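Long-range contacts in DNA ligase (Aquifex aeolicus, PDB 3QWU), which probably joins nucleic acid strands as an ATP-dependent ligase, and here binds adenosine and calcium: residues Y84-F89 and I129-A134; P125-C130 and F159-E164. One frame throughout, in Å; residues are numbered along the deposited sequence.

Contact 1 of 2, residues Y84-F89 and I129-A134. With ADN (adenosine), chain C.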
ATOM      1  N   TYR A  84      -6.910  18.196  14.288  1.00 31.88           N
ATOM      2  CA  TYR A  84      -5.555  18.542  13.915  1.00 31.35           C
ATOM      3  C   TYR A  84      -4.835  19.272  15.046  1.00 32.23           C
ATOM      4  O   TYR A  84      -5.407  19.911  15.888  1.00 32.27           O
ATOM      5  CB  TYR A  84      -5.528  19.316  12.597  1.00 31.22           C
ATOM      6  CG  TYR A  84      -6.163  20.720  12.682  1.00 32.17           C
ATOM      7  CD1 TYR A  84      -5.365  21.853  12.838  1.00 28.49           C
ATOM      8  CD2 TYR A  84      -7.553  20.907  12.607  1.00 30.69           C
ATOM      9  CE1 TYR A  84      -5.930  23.132  12.908  1.00 29.28           C
ATOM     10  CE2 TYR A  84      -8.134  22.200  12.690  1.00 30.00           C
ATOM     11  CZ  TYR A  84      -7.298  23.300  12.825  1.00 31.15           C
ATOM     12  OH  TYR A  84      -7.809  24.553  12.921  1.00 28.74           O
ATOM     13  N   ASN A  85      -3.530  19.123  15.044  1.00 33.69           N
ATOM     14  CA  ASN A  85      -2.656  19.616  16.063  1.00 33.68           C
ATOM     15  C   ASN A  85      -2.429  21.108  15.893  1.00 33.78           C
ATOM     16  O   ASN A  85      -2.226  21.618  14.762  1.00 33.76           O
ATOM     17  CB  ASN A  85      -1.332  18.891  15.889  1.00 34.56           C
ATOM     18  CG  ASN A  85      -0.329  19.287  16.889  1.00 36.81           C
ATOM     19  OD1 ASN A  85       0.287  20.356  16.789  1.00 39.43           O
ATOM     20  ND2 ASN A  85      -0.079  18.399  17.828  1.00 38.60           N
ATOM     21  N   THR A  86      -2.447  21.817  17.019  1.00 33.36           N
ATOM     22  CA  THR A  86      -2.123  23.210  16.986  1.00 33.06           C
ATOM     23  C   THR A  86      -1.254  23.624  18.143  1.00 33.23           C
ATOM     24  O   THR A  86      -1.336  23.062  19.249  1.00 32.83           O
ATOM     25  CB  THR A  86      -3.371  24.089  16.950  1.00 33.08           C
ATOM     26  OG1 THR A  86      -2.995  25.340  16.344  1.00 34.43           O
ATOM     27  CG2 THR A  86      -3.907  24.345  18.350  1.00 30.36           C
ATOM     28  N   ARG A  87      -0.407  24.605  17.857  1.00 33.29           N
ATOM     29  CA  ARG A  87       0.521  25.165  18.831  1.00 33.64           C
ATOM     30  C   ARG A  87       0.259  26.676  18.862  1.00 33.48           C
ATOM     31  O   ARG A  87       0.302  27.335  17.826  1.00 34.00           O
ATOM     32  CB  ARG A  87       1.942  24.850  18.405  1.00 35.06           C
ATOM     33  CG  ARG A  87       2.470  23.476  18.915  1.00 36.09           C
ATOM     34  CD  ARG A  87       3.835  23.193  18.271  1.00 36.06           C
ATOM     35  NE  ARG A  87       3.653  23.200  16.819  1.00 36.64           N
ATOM     36  CZ  ARG A  87       4.592  23.504  15.938  1.00 39.03           C
ATOM     37  NH1 ARG A  87       5.824  23.790  16.336  1.00 41.44           N
ATOM     38  NH2 ARG A  87       4.313  23.489  14.642  1.00 39.93           N
ATOM     39  N   ILE A  88      -0.115  27.200  20.017  1.00 32.50           N
ATOM     40  CA  ILE A  88      -0.626  28.548  20.105  1.00 32.97           C
ATOM     41  C   ILE A  88       0.269  29.356  21.036  1.00 34.05           C
ATOM     42  O   ILE A  88       0.601  28.899  22.130  1.00 32.95           O
ATOM     43  CB  ILE A  88      -2.108  28.591  20.631  1.00 32.30           C
ATOM     44  CG1 ILE A  88      -3.052  27.744  19.713  1.00 32.93           C
ATOM     45  CG2 ILE A  88      -2.612  30.038  20.712  1.00 29.53           C
ATOM     46  CD1 ILE A  88      -4.441  27.385  20.340  1.00 29.94           C
ATOM     47  N   PHE A  89       0.620  30.565  20.604  1.00 35.50           N
ATOM     48  CA  PHE A  89       1.518  31.427  21.387  1.00 37.97           C
ATOM     49  C   PHE A  89       1.281  32.916  21.206  1.00 40.05           C
ATOM     50  O   PHE A  89       0.653  33.351  20.242  1.00 40.27           O
ATOM     51  CB  PHE A  89       2.976  31.143  21.040  1.00 38.04           C
ATOM     52  CG  PHE A  89       3.328  31.439  19.626  1.00 39.81           C
ATOM     53  CD1 PHE A  89       3.140  30.498  18.651  1.00 40.33           C
ATOM     54  CD2 PHE A  89       3.854  32.664  19.275  1.00 43.17           C
ATOM     55  CE1 PHE A  89       3.461  30.782  17.357  1.00 43.30           C
ATOM     56  CE2 PHE A  89       4.192  32.941  17.992  1.00 43.48           C
ATOM     57  CZ  PHE A  89       3.993  32.007  17.029  1.00 44.88           C
ATOM     58  N   ILE A 129       0.605  26.670  23.893  1.00 35.46           N
ATOM     59  CA  ILE A 129      -0.513  25.792  24.225  1.00 34.00           C
ATOM     60  C   ILE A 129      -0.579  24.777  23.128  1.00 33.02           C
ATOM     61  O   ILE A 129      -0.665  25.145  21.973  1.00 32.89           O
ATOM     62  CB  ILE A 129      -1.869  26.542  24.266  1.00 34.06           C
ATOM     63  CG1 ILE A 129      -1.804  27.708  25.238  1.00 33.75           C
ATOM     64  CG2 ILE A 129      -3.012  25.594  24.620  1.00 32.28           C
ATOM     65  CD1 ILE A 129      -2.983  28.667  25.109  1.00 32.58           C
ATOM     66  N   CYS A 130      -0.542  23.501  23.495  1.00 33.26           N
ATOM     67  CA  CYS A 130      -0.667  22.414  22.546  1.00 33.38           C
ATOM     68  C   CYS A 130      -2.108  21.854  22.677  1.00 32.67           C
ATOM     69  O   CYS A 130      -2.493  21.336  23.725  1.00 31.42           O
ATOM     70  CB  CYS A 130       0.369  21.337  22.846  1.00 33.35           C
ATOM     71  SG  CYS A 130       2.064  21.889  22.695  1.00 37.55           S
ATOM     72  N   ALA A 131      -2.865  21.967  21.591  1.00 32.24           N
ATOM     73  CA  ALA A 131      -4.269  21.585  21.554  1.00 32.48           C
ATOM     74  C   ALA A 131      -4.648  20.951  20.227  1.00 31.91           C
ATOM     75  O   ALA A 131      -4.046  21.235  19.185  1.00 31.11           O
ATOM     76  CB  ALA A 131      -5.169  22.809  21.797  1.00 32.74           C
ATOM     77  N   GLU A 132      -5.674  20.119  20.294  1.00 32.04           N
ATOM     78  CA  GLU A 132      -6.339  19.577  19.108  1.00 31.66           C
ATOM     79  C   GLU A 132      -7.528  20.457  18.776  1.00 32.07           C
ATOM     80  O   GLU A 132      -8.348  20.729  19.655  1.00 31.56           O
ATOM     81  CB  GLU A 132      -6.862  18.182  19.402  1.00 31.09           C
ATOM     82  CG  GLU A 132      -7.087  17.327  18.156  1.00 34.59           C
ATOM     83  CD  GLU A 132      -5.781  16.850  17.490  1.00 35.03           C
ATOM     84  OE1 GLU A 132      -4.717  17.200  18.025  1.00 33.84           O
ATOM     85  OE2 GLU A 132      -5.835  16.146  16.452  1.00 32.42           O
ATOM     86  N   VAL A 133      -7.619  20.907  17.516  1.00 31.75           N
ATOM     87  CA  VAL A 133      -8.828  21.516  16.993  1.00 31.09           C
ATOM     88  C   VAL A 133      -9.644  20.466  16.217  1.00 31.14           C
ATOM     89  O   VAL A 133      -9.109  19.737  15.372  1.00 30.05           O
ATOM     90  CB  VAL A 133      -8.500  22.656  16.066  1.00 31.98           C
ATOM     91  CG1 VAL A 133      -9.777  23.311  15.589  1.00 30.28           C
ATOM     92  CG2 VAL A 133      -7.642  23.673  16.767  1.00 32.19           C
ATOM     93  N   ALA A 134     -10.951  20.412  16.472  1.00 31.63           N
ATOM     94  CA  ALA A 134     -11.774  19.306  15.977  1.00 32.50           C
ATOM     95  C   ALA A 134     -13.203  19.740  15.775  1.00 33.95           C
ATOM     96  O   ALA A 134     -13.733  20.637  16.512  1.00 36.22           O
ATOM     97  CB  ALA A 134     -11.708  18.099  16.940  1.00 31.50           C
TER
HETATM   98  O5' ADN C 501       0.766  12.245  17.184  1.00 52.75           O
HETATM   99  C5' ADN C 501      -0.433  12.166  17.956  1.00 45.58           C
HETATM  100  C4' ADN C 501      -1.342  13.338  17.608  1.00 45.03           C
HETATM  101  O4' ADN C 501      -2.660  13.195  18.221  1.00 43.57           O
HETATM  102  C3' ADN C 501      -0.769  14.644  18.141  1.00 44.17           C
HETATM  103  O3' ADN C 501       0.110  15.325  17.249  1.00 45.67           O
HETATM  104  C2' ADN C 501      -2.002  15.471  18.488  1.00 42.47           C
HETATM  105  O2' ADN C 501      -2.272  16.429  17.478  1.00 41.05           O
HETATM  106  C1' ADN C 501      -3.168  14.491  18.599  1.00 41.97           C
HETATM  107  N9  ADN C 501      -3.731  14.381  19.954  1.00 40.32           N
HETATM  108  C8  ADN C 501      -5.057  14.277  20.209  1.00 41.58           C
HETATM  109  N7  ADN C 501      -5.317  14.180  21.534  1.00 38.64           N
HETATM  110  C5  ADN C 501      -4.099  14.191  22.134  1.00 37.66           C
HETATM  111  C6  ADN C 501      -3.646  14.077  23.524  1.00 39.30           C
HETATM  112  N6  ADN C 501      -4.599  13.953  24.491  1.00 37.84           N
HETATM  113  N1  ADN C 501      -2.304  14.165  23.782  1.00 40.76           N
HETATM  114  C2  ADN C 501      -1.401  14.284  22.766  1.00 40.06           C
HETATM  115  N3  ADN C 501      -1.757  14.357  21.452  1.00 37.59           N
HETATM  116  C4  ADN C 501      -3.061  14.332  21.101  1.00 38.96           C

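Contact 2 of 2, residues P125-C130 and F159-E164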
ATOM      1  N   PRO A 125       3.452  34.715  29.208  1.00 44.50           N
ATOM      2  CA  PRO A 125       3.853  34.808  27.760  1.00 44.73           C
ATOM      3  C   PRO A 125       4.913  33.815  27.236  1.00 44.78           C
ATOM      4  O   PRO A 125       5.140  33.741  26.043  1.00 44.66           O
ATOM      5  CB  PRO A 125       4.344  36.265  27.606  1.00 45.77           C
ATOM      6  CG  PRO A 125       4.607  36.732  28.995  1.00 46.09           C
ATOM      7  CD  PRO A 125       3.680  35.985  29.919  1.00 44.85           C
ATOM      8  N   ASP A 126       5.525  33.055  28.129  1.00 45.54           N
ATOM      9  CA  ASP A 126       6.414  31.939  27.771  1.00 46.28           C
ATOM     10  C   ASP A 126       5.671  30.642  27.275  1.00 43.85           C
ATOM     11  O   ASP A 126       6.239  29.801  26.562  1.00 42.29           O
ATOM     12  CB  ASP A 126       7.340  31.614  28.978  1.00 48.06           C
ATOM     13  CG  ASP A 126       6.548  31.369  30.322  1.00 52.07           C
ATOM     14  OD1 ASP A 126       5.735  32.263  30.777  1.00 54.63           O
ATOM     15  OD2 ASP A 126       6.758  30.281  30.921  1.00 53.67           O
ATOM     16  N   LEU A 127       4.415  30.484  27.667  1.00 41.75           N
ATOM     17  CA  LEU A 127       3.680  29.257  27.355  1.00 39.22           C
ATOM     18  C   LEU A 127       3.335  29.104  25.844  1.00 38.68           C
ATOM     19  O   LEU A 127       3.049  30.080  25.087  1.00 37.19           O
ATOM     20  CB  LEU A 127       2.421  29.177  28.209  1.00 38.12           C
ATOM     21  CG  LEU A 127       2.636  28.988  29.709  1.00 39.24           C
ATOM     22  CD1 LEU A 127       1.288  28.820  30.385  1.00 38.43           C
ATOM     23  CD2 LEU A 127       3.568  27.837  30.020  1.00 35.16           C
ATOM     24  N   VAL A 128       3.442  27.857  25.399  1.00 38.03           N
ATOM     25  CA  VAL A 128       2.891  27.451  24.122  1.00 37.03           C
ATOM     26  C   VAL A 128       1.822  26.421  24.408  1.00 36.50           C
ATOM     27  O   VAL A 128       2.081  25.422  25.127  1.00 35.04           O
ATOM     28  CB  VAL A 128       3.925  26.799  23.245  1.00 39.01           C
ATOM     29  CG1 VAL A 128       3.280  26.467  21.914  1.00 37.22           C
ATOM     30  CG2 VAL A 128       5.251  27.686  23.158  1.00 35.69           C
ATOM     31  N   ILE A 129       0.605  26.670  23.893  1.00 35.46           N
ATOM     32  CA  ILE A 129      -0.513  25.792  24.225  1.00 34.00           C
ATOM     33  C   ILE A 129      -0.579  24.777  23.128  1.00 33.02           C
ATOM     34  O   ILE A 129      -0.665  25.145  21.973  1.00 32.89           O
ATOM     35  CB  ILE A 129      -1.869  26.542  24.266  1.00 34.06           C
ATOM     36  CG1 ILE A 129      -1.804  27.708  25.238  1.00 33.75           C
ATOM     37  CG2 ILE A 129      -3.012  25.594  24.620  1.00 32.28           C
ATOM     38  CD1 ILE A 129      -2.983  28.667  25.109  1.00 32.58           C
ATOM     39  N   CYS A 130      -0.542  23.501  23.495  1.00 33.26           N
ATOM     40  CA  CYS A 130      -0.667  22.414  22.546  1.00 33.38           C
ATOM     41  C   CYS A 130      -2.108  21.854  22.677  1.00 32.67           C
ATOM     42  O   CYS A 130      -2.493  21.336  23.725  1.00 31.42           O
ATOM     43  CB  CYS A 130       0.369  21.337  22.846  1.00 33.35           C
ATOM     44  SG  CYS A 130       2.064  21.889  22.695  1.00 37.55           S
ATOM     45  N   PHE A 159       1.304  21.676  27.370  1.00 32.68           N
ATOM     46  CA  PHE A 159       1.976  22.961  27.276  1.00 33.98           C
ATOM     47  C   PHE A 159       3.441  22.707  27.026  1.00 34.72           C
ATOM     48  O   PHE A 159       4.033  21.782  27.578  1.00 34.50           O
ATOM     49  CB  PHE A 159       1.871  23.786  28.560  1.00 35.46           C
ATOM     50  CG  PHE A 159       0.477  24.219  28.911  1.00 34.09           C
ATOM     51  CD1 PHE A 159      -0.073  25.325  28.335  1.00 32.72           C
ATOM     52  CD2 PHE A 159      -0.262  23.530  29.865  1.00 36.07           C
ATOM     53  CE1 PHE A 159      -1.341  25.717  28.679  1.00 33.33           C
ATOM     54  CE2 PHE A 159      -1.557  23.944  30.217  1.00 34.64           C
ATOM     55  CZ  PHE A 159      -2.097  25.000  29.601  1.00 30.79           C
ATOM     56  N   MET A 160       3.999  23.508  26.141  1.00 35.49           N
ATOM     57  CA  MET A 160       5.398  23.562  25.925  1.00 36.83           C
ATOM     58  C   MET A 160       5.779  24.945  26.342  1.00 38.36           C
ATOM     59  O   MET A 160       4.920  25.692  26.791  1.00 38.33           O
ATOM     60  CB  MET A 160       5.694  23.282  24.463  1.00 37.16           C
ATOM     61  CG  MET A 160       5.463  21.812  24.121  1.00 35.47           C
ATOM     62  SD  MET A 160       5.748  21.365  22.402  1.00 38.02           S
ATOM     63  CE  MET A 160       7.550  21.464  22.236  1.00 39.39           C
ATOM     64  N   LYS A 161       7.049  25.289  26.189  1.00 40.20           N
ATOM     65  CA  LYS A 161       7.563  26.591  26.519  1.00 41.95           C
ATOM     66  C   LYS A 161       8.416  27.113  25.370  1.00 42.40           C
ATOM     67  O   LYS A 161       9.151  26.374  24.774  1.00 42.75           O
ATOM     68  CB  LYS A 161       8.445  26.484  27.800  1.00 44.25           C
ATOM     69  CG  LYS A 161       7.702  26.749  29.128  1.00 46.86           C
ATOM     70  CD  LYS A 161       8.557  26.557  30.425  1.00 50.75           C
ATOM     71  CE  LYS A 161       8.096  27.535  31.550  1.00 53.79           C
ATOM     72  NZ  LYS A 161       8.269  27.030  32.972  1.00 57.16           N
ATOM     73  N   LYS A 162       8.366  28.402  25.101  1.00 43.18           N
ATOM     74  CA  LYS A 162       9.249  28.992  24.104  1.00 45.41           C
ATOM     75  C   LYS A 162      10.718  28.610  24.348  1.00 46.40           C
ATOM     76  O   LYS A 162      11.204  28.631  25.498  1.00 46.78           O
ATOM     77  CB  LYS A 162       9.152  30.542  24.120  1.00 46.64           C
ATOM     78  CG  LYS A 162       7.983  31.121  23.294  1.00 46.14           C
ATOM     79  CD  LYS A 162       7.689  32.570  23.688  1.00 46.16           C
ATOM     80  CE  LYS A 162       6.375  33.086  23.075  1.00 46.64           C
ATOM     81  NZ  LYS A 162       5.931  34.343  23.731  1.00 45.29           N
ATOM     82  N   ASN A 163      11.422  28.313  23.269  1.00 46.58           N
ATOM     83  CA  ASN A 163      12.860  28.016  23.341  1.00 48.43           C
ATOM     84  C   ASN A 163      13.206  26.686  24.047  1.00 49.41           C
ATOM     85  O   ASN A 163      14.343  26.509  24.452  1.00 51.18           O
ATOM     86  CB  ASN A 163      13.624  29.157  24.044  1.00 49.00           C
ATOM     87  CG  ASN A 163      13.393  30.506  23.406  1.00 46.06           C
ATOM     88  OD1 ASN A 163      13.555  30.644  22.210  1.00 44.30           O
ATOM     89  ND2 ASN A 163      13.045  31.517  24.206  1.00 42.69           N
ATOM     90  N   GLU A 164      12.236  25.774  24.215  1.00 48.84           N
ATOM     91  CA  GLU A 164      12.444  24.543  25.019  1.00 49.59           C
ATOM     92  C   GLU A 164      11.708  23.416  24.392  1.00 48.20           C
ATOM     93  O   GLU A 164      10.680  23.639  23.745  1.00 47.11           O
ATOM     94  CB  GLU A 164      11.903  24.638  26.455  1.00 49.97           C
ATOM     95  CG  GLU A 164      12.032  25.961  27.149  1.00 54.20           C
ATOM     96  CD  GLU A 164      12.993  25.937  28.271  1.00 61.04           C
ATOM     97  OE1 GLU A 164      14.206  25.730  28.002  1.00 67.61           O
ATOM     98  OE2 GLU A 164      12.541  26.191  29.415  1.00 64.97           O
TER

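Contact 1 of 2, residues Y84-F89 and I129-A134
Tyr84 to Ile88 pair antiparallel with Val133 back to Ile129, six backbone hydrogen bonds linking two central strands of the sheet in the RNA ligase-type adenylation domain, with segment axes 4.7 Å apart. Tyr84, Thr86 and Ile88 face Val133, Ala131 and Ile129 in hydrogen-bonded pairs, and Tyr84, Thr86, Ile88 and Val133 of this face pack on helix 106-115. The Tyr84 ring leans back over its neighbour: chi1 of 67° sets CG between N and C, and Val133 CB sits 3.8 Å from the ring centroid, a CH-pi contact over one face. Tyr84 OH bonds to Thr108 OG1. Farther along, Thr86 CG2 touches Ala131 CB at 4.0 Å.

The other face carries Asn85 and Glu132, a non-hydrogen-bonded pair that grips the ribose of adenosine. Asn85 ND2 donates to O2' at 3.0 Å and, weakly, to O3'. Glu132 turns at chi2 (72°), which brings its carboxylate in toward Tyr84; OE2 takes the N-H of Gly83, a bond that probably helps fix the carboxylate's rotation. That leaves OE1 to receive the hydrogen bond from adenosine O2' at 2.6 Å.

Contact 2 of 2, residues P125-C130 and F159-E164
The Phe159 ring meets the strand of Leu127 and Ile129 obliquely: Ile129 CG1 lies 4.0 Å from Phe159 CE1, Leu127 CD1 is 4.3 Å from Phe159 CD1, and Val128 O also approaches the ring. Phe159 and Ile129 run side by side, pointing the same way, while Ile120 of helix 119-123 and Leu176 and Ile177 of helix 170-180 add to the hydrophobic cluster. The other flat group, the Asp126 carboxylate, has OD2 3.1 Å from Lys161 CE; the lysine bends at chi3 and chi4, and its NZ stays 4.1 Å from Asp126 OD2, beyond a salt bridge, where a weak electrostatic attraction is possible.

On the opposite face from Phe159, Met160 packs against Val128 and Cys130. Its CG stands beside the backbone N (chi1 -72°) and reaches Cys130 SG at 3.7 Å, with SD equally close. Val128 CG2 lies 3.7 Å from Lys162 N.

Val128 and Met160 exchange both backbone hydrogen bonds. The one from Val128 N comes in well above the plane of the Met160 carbonyl, whereas Met160 N lies in the plane of Val128 C=O. Lys162 N adds a nearly straight bond to Asp126 O at 2.9 Å. The extended Lys162 side chain brings NZ to Pro125 O, at a modelled separation too short to trust in detail; NZ also bonds to Lys90 O.

From Lys161, the last paired residue, a type II turn runs to Glu164. Together these features make an antiparallel strand pair at one side of the adenylation-domain sheet, with the backbone bonding carried on to Asp126 and Lys162 before the second segment turns away.

In the fold
Strand 127-134 is the shared element: contact 1 joins it to strand 84-91 along one edge, contact 2 to strand 153-161 along the other, and Ile129 and Cys130 take part in both. The centres lie 12 Å apart, and the two contacts touch where Val128 CG1 packs 3.6 Å from Ile88 O. Function is unevenly spread along this sheet. Contact 1 supplies Asn85 and Glu132 to the adenosine pocket, and the Glu132 side chain is about 9 Å from the bound calcium ion. Contact 2 belongs to the far end, although the side chain of Cys130 is about 7 Å from the bound adenosine. Cys130 also touches Phe157, another pocket residue on strand 153-161.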